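Local structure of putative lipoprotein (Bacteroides fragilis, 3QNK) at residues B[43-48]-B[442-447]; B[35-40]-B[272-277]. The protein is probably an outer-membrane lipoprotein of the SusD family that helps capture glycans at the cell surface for uptake, although its own ligand is not known. One frame throughout, in Å; residues are numbered along the deposited sequence.

Interaction 1: residues B[43-48]-B[442-447]; sequences SDNSVS and ERRIEF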
ATOM      1  N   SER B  43     -13.167 -17.431  -9.812  1.00 36.58           N
ATOM      2  CA  SER B  43     -13.453 -18.869  -9.802  1.00 37.10           C
ATOM      3  C   SER B  43     -14.877 -19.143 -10.303  1.00 44.08           C
ATOM      4  O   SER B  43     -15.727 -18.249 -10.308  1.00 42.22           O
ATOM      5  CB  SER B  43     -13.272 -19.447  -8.392  1.00 39.08           C
ATOM      6  OG  SER B  43     -14.457 -19.338  -7.628  1.00 41.75           O
ATOM      7  N   ASP B  44     -15.157 -20.407 -10.641  1.00 43.72           N
ATOM      8  CA  ASP B  44     -16.461 -20.812 -11.174  1.00 43.16           C
ATOM      9  C   ASP B  44     -17.600 -20.759 -10.114  1.00 48.72           C
ATOM     10  O   ASP B  44     -18.746 -21.057 -10.461  1.00 47.97           O
ATOM     11  CB  ASP B  44     -16.359 -22.206 -11.796  1.00 43.16           C
ATOM     12  CG  ASP B  44     -15.945 -23.320 -10.859  1.00 51.67           C
ATOM     13  OD1 ASP B  44     -15.246 -23.024  -9.843  1.00 53.70           O
ATOM     14  OD2 ASP B  44     -16.266 -24.497 -11.166  1.00 49.96           O
ATOM     15  N   ASN B  45     -17.299 -20.329  -8.853  1.00 44.74           N
ATOM     16  CA  ASN B  45     -18.315 -20.217  -7.800  1.00 44.19           C
ATOM     17  C   ASN B  45     -19.048 -18.889  -7.824  1.00 50.04           C
ATOM     18  O   ASN B  45     -20.148 -18.792  -7.262  1.00 50.67           O
ATOM     19  CB  ASN B  45     -17.703 -20.396  -6.417  1.00 41.06           C
ATOM     20  CG  ASN B  45     -17.477 -21.825  -6.043  1.00 48.64           C
ATOM     21  OD1 ASN B  45     -17.795 -22.757  -6.789  1.00 39.76           O
ATOM     22  ND2 ASN B  45     -16.908 -22.025  -4.887  1.00 37.75           N
ATOM     23  N   SER B  46     -18.425 -17.842  -8.421  1.00 45.25           N
ATOM     24  CA  SER B  46     -19.018 -16.522  -8.370  1.00 43.72           C
ATOM     25  C   SER B  46     -18.710 -15.662  -9.570  1.00 47.79           C
ATOM     26  O   SER B  46     -17.603 -15.719 -10.103  1.00 47.90           O
ATOM     27  CB  SER B  46     -18.537 -15.793  -7.109  1.00 43.38           C
ATOM     28  OG  SER B  46     -19.085 -14.490  -6.983  1.00 54.70           O
ATOM     29  N   VAL B  47     -19.703 -14.824  -9.956  1.00 42.99           N
ATOM     30  CA  VAL B  47     -19.616 -13.727 -10.918  1.00 42.56           C
ATOM     31  C   VAL B  47     -19.972 -12.483 -10.096  1.00 48.52           C
ATOM     32  O   VAL B  47     -21.116 -12.361  -9.645  1.00 49.93           O
ATOM     33  CB  VAL B  47     -20.506 -13.890 -12.189  1.00 46.18           C
ATOM     34  CG1 VAL B  47     -20.454 -12.636 -13.065  1.00 44.62           C
ATOM     35  CG2 VAL B  47     -20.146 -15.146 -12.996  1.00 45.93           C
ATOM     36  N   SER B  48     -18.989 -11.612  -9.831  1.00 45.34           N
ATOM     37  CA  SER B  48     -19.186 -10.404  -9.004  1.00 45.93           C
ATOM     38  C   SER B  48     -20.290  -9.477  -9.521  1.00 51.54           C
ATOM     39  O   SER B  48     -20.411  -9.254 -10.726  1.00 52.59           O
ATOM     40  CB  SER B  48     -17.889  -9.599  -8.913  1.00 47.81           C
ATOM     41  OG  SER B  48     -17.992  -8.455  -8.080  1.00 56.04           O
ATOM     42  N   GLU B 442     -17.445 -32.571  -2.833  1.00 45.91           N
ATOM     43  CA  GLU B 442     -17.782 -32.277  -1.431  1.00 46.38           C
ATOM     44  C   GLU B 442     -17.017 -31.077  -0.903  1.00 48.49           C
ATOM     45  O   GLU B 442     -17.572 -30.257  -0.168  1.00 46.81           O
ATOM     46  CB  GLU B 442     -17.533 -33.484  -0.493  1.00 48.39           C
ATOM     47  CG  GLU B 442     -18.726 -34.414  -0.392  1.00 61.04           C
ATOM     48  CD  GLU B 442     -20.022 -33.793   0.091  1.00 81.68           C
ATOM     49  OE1 GLU B 442     -19.991 -33.018   1.076  1.00 61.56           O
ATOM     50  OE2 GLU B 442     -21.070 -34.069  -0.537  1.00 79.67           O
ATOM     51  N   ARG B 443     -15.745 -30.988  -1.263  1.00 45.52           N
ATOM     52  CA  ARG B 443     -14.902 -29.884  -0.847  1.00 45.35           C
ATOM     53  C   ARG B 443     -15.449 -28.555  -1.371  1.00 48.99           C
ATOM     54  O   ARG B 443     -15.438 -27.545  -0.659  1.00 49.94           O
ATOM     55  CB  ARG B 443     -13.471 -30.097  -1.352  1.00 44.12           C
ATOM     56  CG  ARG B 443     -12.502 -29.358  -0.466  1.00 47.17           C
ATOM     57  CD  ARG B 443     -11.124 -29.229  -1.054  1.00 47.21           C
ATOM     58  NE  ARG B 443     -10.316 -28.459  -0.121  1.00 48.10           N
ATOM     59  CZ  ARG B 443      -9.566 -28.989   0.834  1.00 56.89           C
ATOM     60  NH1 ARG B 443      -9.461 -30.313   0.950  1.00 51.88           N
ATOM     61  NH2 ARG B 443      -8.886 -28.208   1.656  1.00 36.07           N
ATOM     62  N   ARG B 444     -15.929 -28.562  -2.618  1.00 43.68           N
ATOM     63  CA  ARG B 444     -16.442 -27.375  -3.253  1.00 42.28           C
ATOM     64  C   ARG B 444     -17.663 -26.848  -2.495  1.00 48.93           C
ATOM     65  O   ARG B 444     -17.737 -25.651  -2.249  1.00 52.30           O
ATOM     66  CB  ARG B 444     -16.767 -27.638  -4.731  1.00 38.59           C
ATOM     67  CG  ARG B 444     -17.263 -26.373  -5.408  1.00 42.85           C
ATOM     68  CD  ARG B 444     -17.850 -26.639  -6.746  1.00 47.49           C
ATOM     69  NE  ARG B 444     -18.146 -25.382  -7.420  1.00 55.89           N
ATOM     70  CZ  ARG B 444     -18.584 -25.289  -8.666  1.00 58.20           C
ATOM     71  NH1 ARG B 444     -18.803 -26.382  -9.382  1.00 40.57           N
ATOM     72  NH2 ARG B 444     -18.825 -24.105  -9.199  1.00 49.23           N
ATOM     73  N   ILE B 445     -18.598 -27.726  -2.122  1.00 44.13           N
ATOM     74  CA  ILE B 445     -19.819 -27.354  -1.427  1.00 44.07           C
ATOM     75  C   ILE B 445     -19.514 -26.955   0.018  1.00 53.03           C
ATOM     76  O   ILE B 445     -20.053 -25.959   0.527  1.00 56.48           O
ATOM     77  CB  ILE B 445     -20.835 -28.511  -1.502  1.00 46.97           C
ATOM     78  CG1 ILE B 445     -21.232 -28.833  -2.959  1.00 46.52           C
ATOM     79  CG2 ILE B 445     -22.062 -28.268  -0.620  1.00 47.93           C
ATOM     80  CD1 ILE B 445     -21.929 -27.668  -3.770  1.00 50.21           C
ATOM     81  N   GLU B 446     -18.641 -27.721   0.674  1.00 49.12           N
ATOM     82  CA  GLU B 446     -18.286 -27.457   2.052  1.00 48.56           C
ATOM     83  C   GLU B 446     -17.628 -26.115   2.228  1.00 53.06           C
ATOM     84  O   GLU B 446     -17.953 -25.370   3.171  1.00 55.13           O
ATOM     85  CB  GLU B 446     -17.348 -28.548   2.600  1.00 49.72           C
ATOM     86  CG  GLU B 446     -17.208 -28.532   4.126  1.00 51.06           C
ATOM     87  CD  GLU B 446     -18.508 -28.696   4.895  1.00 54.91           C
ATOM     88  OE1 GLU B 446     -19.493 -29.206   4.321  1.00 52.26           O
ATOM     89  OE2 GLU B 446     -18.566 -28.251   6.057  1.00 53.99           O
ATOM     90  N   PHE B 447     -16.672 -25.827   1.343  1.00 47.01           N
ATOM     91  CA  PHE B 447     -15.860 -24.630   1.486  1.00 45.30           C
ATOM     92  C   PHE B 447     -16.215 -23.509   0.503  1.00 47.60           C
ATOM     93  O   PHE B 447     -15.401 -22.597   0.333  1.00 48.57           O
ATOM     94  CB  PHE B 447     -14.364 -25.008   1.446  1.00 45.42           C
ATOM     95  CG  PHE B 447     -14.022 -25.688   2.748  1.00 45.62           C
ATOM     96  CD1 PHE B 447     -13.945 -24.956   3.933  1.00 47.21           C
ATOM     97  CD2 PHE B 447     -13.875 -27.066   2.812  1.00 47.75           C
ATOM     98  CE1 PHE B 447     -13.729 -25.593   5.151  1.00 49.73           C
ATOM     99  CE2 PHE B 447     -13.624 -27.703   4.032  1.00 51.41           C
ATOM    100  CZ  PHE B 447     -13.586 -26.964   5.199  1.00 50.10           C
TER
HETATM  101  O   HOH W   1     -15.953 -23.996  -3.230  1.00 42.98           O

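Interaction 2: residues B[35-40]-B[272-277]; sequences GLQLQE and GGLGPT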
ATOM      1  N   GLY B  35     -12.243  -8.408   1.924  1.00 50.28           N
ATOM      2  CA  GLY B  35     -13.671  -8.178   2.070  1.00 49.75           C
ATOM      3  C   GLY B  35     -14.459  -8.379   0.790  1.00 53.91           C
ATOM      4  O   GLY B  35     -15.637  -8.738   0.844  1.00 54.37           O
ATOM      5  N   LEU B  36     -13.794  -8.207  -0.376  1.00 50.34           N
ATOM      6  CA  LEU B  36     -14.388  -8.309  -1.700  1.00 49.04           C
ATOM      7  C   LEU B  36     -14.281  -9.711  -2.312  1.00 51.77           C
ATOM      8  O   LEU B  36     -14.979  -9.994  -3.317  1.00 52.13           O
ATOM      9  CB  LEU B  36     -13.763  -7.268  -2.617  1.00 49.19           C
ATOM     10  CG  LEU B  36     -14.155  -5.857  -2.234  1.00 55.52           C
ATOM     11  CD1 LEU B  36     -13.045  -4.892  -2.532  1.00 57.94           C
ATOM     12  CD2 LEU B  36     -15.476  -5.452  -2.878  1.00 55.44           C
ATOM     13  N   GLN B  37     -13.483 -10.601  -1.675  1.00 45.22           N
ATOM     14  CA  GLN B  37     -13.287 -12.006  -2.067  1.00 43.51           C
ATOM     15  C   GLN B  37     -13.038 -12.108  -3.563  1.00 45.71           C
ATOM     16  O   GLN B  37     -13.775 -12.776  -4.297  1.00 44.93           O
ATOM     17  CB  GLN B  37     -14.488 -12.851  -1.630  1.00 44.98           C
ATOM     18  CG  GLN B  37     -14.546 -13.106  -0.119  1.00 56.03           C
ATOM     19  CD  GLN B  37     -13.499 -14.093   0.307  1.00 71.36           C
ATOM     20  OE1 GLN B  37     -13.539 -15.285  -0.075  1.00 65.09           O
ATOM     21  NE2 GLN B  37     -12.506 -13.585   1.047  1.00 61.04           N
ATOM     22  N   LEU B  38     -11.991 -11.408  -4.011  1.00 41.69           N
ATOM     23  CA  LEU B  38     -11.671 -11.300  -5.409  1.00 40.77           C
ATOM     24  C   LEU B  38     -11.246 -12.626  -5.988  1.00 45.86           C
ATOM     25  O   LEU B  38     -11.733 -12.976  -7.063  1.00 48.52           O
ATOM     26  CB  LEU B  38     -10.658 -10.192  -5.661  1.00 41.19           C
ATOM     27  CG  LEU B  38     -11.194  -8.751  -5.444  1.00 46.49           C
ATOM     28  CD1 LEU B  38     -10.215  -7.749  -5.963  1.00 47.16           C
ATOM     29  CD2 LEU B  38     -12.554  -8.523  -6.150  1.00 45.28           C
ATOM     30  N   GLN B  39     -10.462 -13.418  -5.270  1.00 40.61           N
ATOM     31  CA  GLN B  39     -10.062 -14.768  -5.715  1.00 38.91           C
ATOM     32  C   GLN B  39     -11.285 -15.676  -5.968  1.00 44.30           C
ATOM     33  O   GLN B  39     -11.263 -16.421  -6.946  1.00 43.84           O
ATOM     34  CB  GLN B  39      -9.113 -15.432  -4.697  1.00 39.31           C
ATOM     35  CG  GLN B  39      -7.775 -14.720  -4.565  1.00 35.99           C
ATOM     36  CD  GLN B  39      -6.934 -14.859  -5.797  1.00 45.26           C
ATOM     37  OE1 GLN B  39      -7.259 -14.369  -6.899  1.00 40.02           O
ATOM     38  NE2 GLN B  39      -5.820 -15.516  -5.611  1.00 32.26           N
ATOM     39  N   GLU B  40     -12.350 -15.596  -5.108  1.00 41.69           N
ATOM     40  CA  GLU B  40     -13.574 -16.384  -5.286  1.00 41.65           C
ATOM     41  C   GLU B  40     -14.325 -15.936  -6.546  1.00 46.68           C
ATOM     42  O   GLU B  40     -14.897 -16.770  -7.250  1.00 45.37           O
ATOM     43  CB  GLU B  40     -14.493 -16.288  -4.059  1.00 43.40           C
ATOM     44  CG  GLU B  40     -15.490 -17.433  -3.968  1.00 48.88           C
ATOM     45  CD  GLU B  40     -15.025 -18.778  -3.429  1.00 65.29           C
ATOM     46  OE1 GLU B  40     -13.814 -18.959  -3.150  1.00 69.23           O
ATOM     47  OE2 GLU B  40     -15.899 -19.668  -3.305  1.00 46.81           O
ATOM     48  N   GLY B 272     -23.862  -5.959  -3.194  1.00 56.60           N
ATOM     49  CA  GLY B 272     -24.104  -7.224  -3.892  1.00 55.49           C
ATOM     50  C   GLY B 272     -22.975  -8.213  -3.723  1.00 58.63           C
ATOM     51  O   GLY B 272     -23.188  -9.305  -3.202  1.00 59.82           O
ATOM     52  N   GLY B 273     -21.774  -7.799  -4.135  1.00 53.46           N
ATOM     53  CA  GLY B 273     -20.545  -8.564  -4.030  1.00 51.17           C
ATOM     54  C   GLY B 273     -20.607  -9.865  -4.766  1.00 55.01           C
ATOM     55  O   GLY B 273     -20.927  -9.880  -5.954  1.00 56.57           O
ATOM     56  N   LEU B 274     -20.339 -10.962  -4.054  1.00 50.04           N
ATOM     57  CA  LEU B 274     -20.325 -12.314  -4.620  1.00 48.37           C
ATOM     58  C   LEU B 274     -21.669 -12.661  -5.240  1.00 55.40           C
ATOM     59  O   LEU B 274     -22.714 -12.353  -4.666  1.00 59.18           O
ATOM     60  CB  LEU B 274     -19.972 -13.344  -3.530  1.00 46.86           C
ATOM     61  CG  LEU B 274     -18.586 -13.251  -2.915  1.00 48.34           C
ATOM     62  CD1 LEU B 274     -18.587 -13.799  -1.523  1.00 48.70           C
ATOM     63  CD2 LEU B 274     -17.578 -13.936  -3.753  1.00 44.71           C
ATOM     64  N   GLY B 275     -21.625 -13.298  -6.393  1.00 49.56           N
ATOM     65  CA  GLY B 275     -22.806 -13.731  -7.119  1.00 48.18           C
ATOM     66  C   GLY B 275     -22.702 -15.209  -7.428  1.00 46.57           C
ATOM     67  O   GLY B 275     -22.144 -15.578  -8.465  1.00 42.52           O
ATOM     68  N   PRO B 276     -23.180 -16.089  -6.520  1.00 43.17           N
ATOM     69  CA  PRO B 276     -23.117 -17.538  -6.801  1.00 43.47           C
ATOM     70  C   PRO B 276     -23.643 -17.853  -8.217  1.00 50.79           C
ATOM     71  O   PRO B 276     -24.615 -17.238  -8.657  1.00 50.77           O
ATOM     72  CB  PRO B 276     -24.011 -18.146  -5.716  1.00 44.63           C
ATOM     73  CG  PRO B 276     -23.982 -17.170  -4.604  1.00 48.07           C
ATOM     74  CD  PRO B 276     -23.846 -15.821  -5.231  1.00 44.26           C
ATOM     75  N   THR B 277     -22.971 -18.760  -8.946  1.00 46.10           N
ATOM     76  CA  THR B 277     -23.328 -19.112 -10.323  1.00 44.49           C
ATOM     77  C   THR B 277     -24.369 -20.213 -10.385  1.00 48.03           C
ATOM     78  O   THR B 277     -24.555 -20.985  -9.440  1.00 47.43           O
ATOM     79  CB  THR B 277     -22.091 -19.630 -11.039  1.00 45.45           C
ATOM     80  OG1 THR B 277     -21.517 -20.626 -10.185  1.00 50.89           O
ATOM     81  CG2 THR B 277     -21.079 -18.559 -11.334  1.00 33.66           C
TER

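Interaction 1: residues B[43-48]-B[442-447]
Arg444 reaches Asn45 with its side chain extended from CG to NE, CG standing opposite the backbone N, while Asn45 turns its CG beside its own backbone N (chi1 -80°) to present the amide oxygen. The guanidinium grips this oxygen side-on: NE lies 2.7 Å and NH2 2.9 Å from Asn45 OD1. The NE bond is the straighter, 153° at the hydrogen. Amide and guanidinium planes are only 6° apart, and both donors lie in the carbonyl plane. Asn45 suits this place because its other branch is a donor: ND2 gives a hydrogen bond to a water, which in turn donates to Arg444 O, so one amide meets both side chain and backbone of the arginine. Asp44 OD2 sits over one guanidinium face, 3.3 Å from Arg444 NH2, in a salt bridge of charge alone, while Asp44 OD1 pairs with Arg453 from helix 453-460. The type I turn from Ser43 to Ser46, with an ST turn in which Ser43 OG accepts from Asn45 N, probably helps hold Asp44 and Asn45 facing the helix. The neutral amide therefore fixes the guanidinium's orientation, and the carboxylate, shared between two arginines, probably offsets part of their charge in this buried contact.

Interaction 2: residues B[35-40]-B[272-277]
Leu274 rests one methyl, CD2, against the CB atoms of both Gln37 and Glu40, lying 3.9 Å from Gln37 CB and equally 3.9 Å from Glu40 CB. The side chains of Glu40 and Leu274 cross at about a right angle; Glu40 CG is a little farther from Leu274 CD2, at 4.1 Å. Both polar chains bend at chi2, carrying the amide and carboxylate off to other partners. Glu40 CG stands opposite its backbone N (chi1 -159°), and OE2 is hydrogen-bonded to Phe449 N and Asn45 ND2, while Gln37 NE2 bonds to Asp34 O. Long polar residues suit these positions because their CH2 groups can pack on a leucine methyl while their heads serve those partners. Leucine suits its place because one methyl can meet the 35-40 loop while the rest of the side chain packs on Asn41, Ser46 and Trp364. Before it, Gly272 and Gly273 both have positive phi, which a residue without a side chain adopts easily; farther on, Thr277 is the N-cap of helix 278-283. Backbone bonds join Gly273, Gly275 and Thr277 to Ala49, Val47 and Asn45, and the leucine packs beside this antiparallel pairing of two irregular segments in the buried interior of a SusD-family fold.

How the interactions relate
From the N terminus, the chain leaves helix 17-29 and enters one long loop that supplies the first segment of both interactions, 35-40 and then 43-48. It returns to this loop twice: residues 272-277 close interaction 2, and residues 442-447, on helix 432-446, close interaction 1 much later. The two closures cross, since their segments alternate along the sequence. Their centres are about 10 Å apart and they touch directly, with probable hydrogen bonds between Thr277 OG1 and Asp44 O, and between Gly275 N and Ser46 OG. Together they join the N-terminal loop to the approach to helix 278-283 and to helix 432-446, linking regions belonging to both SusD-type sequence families.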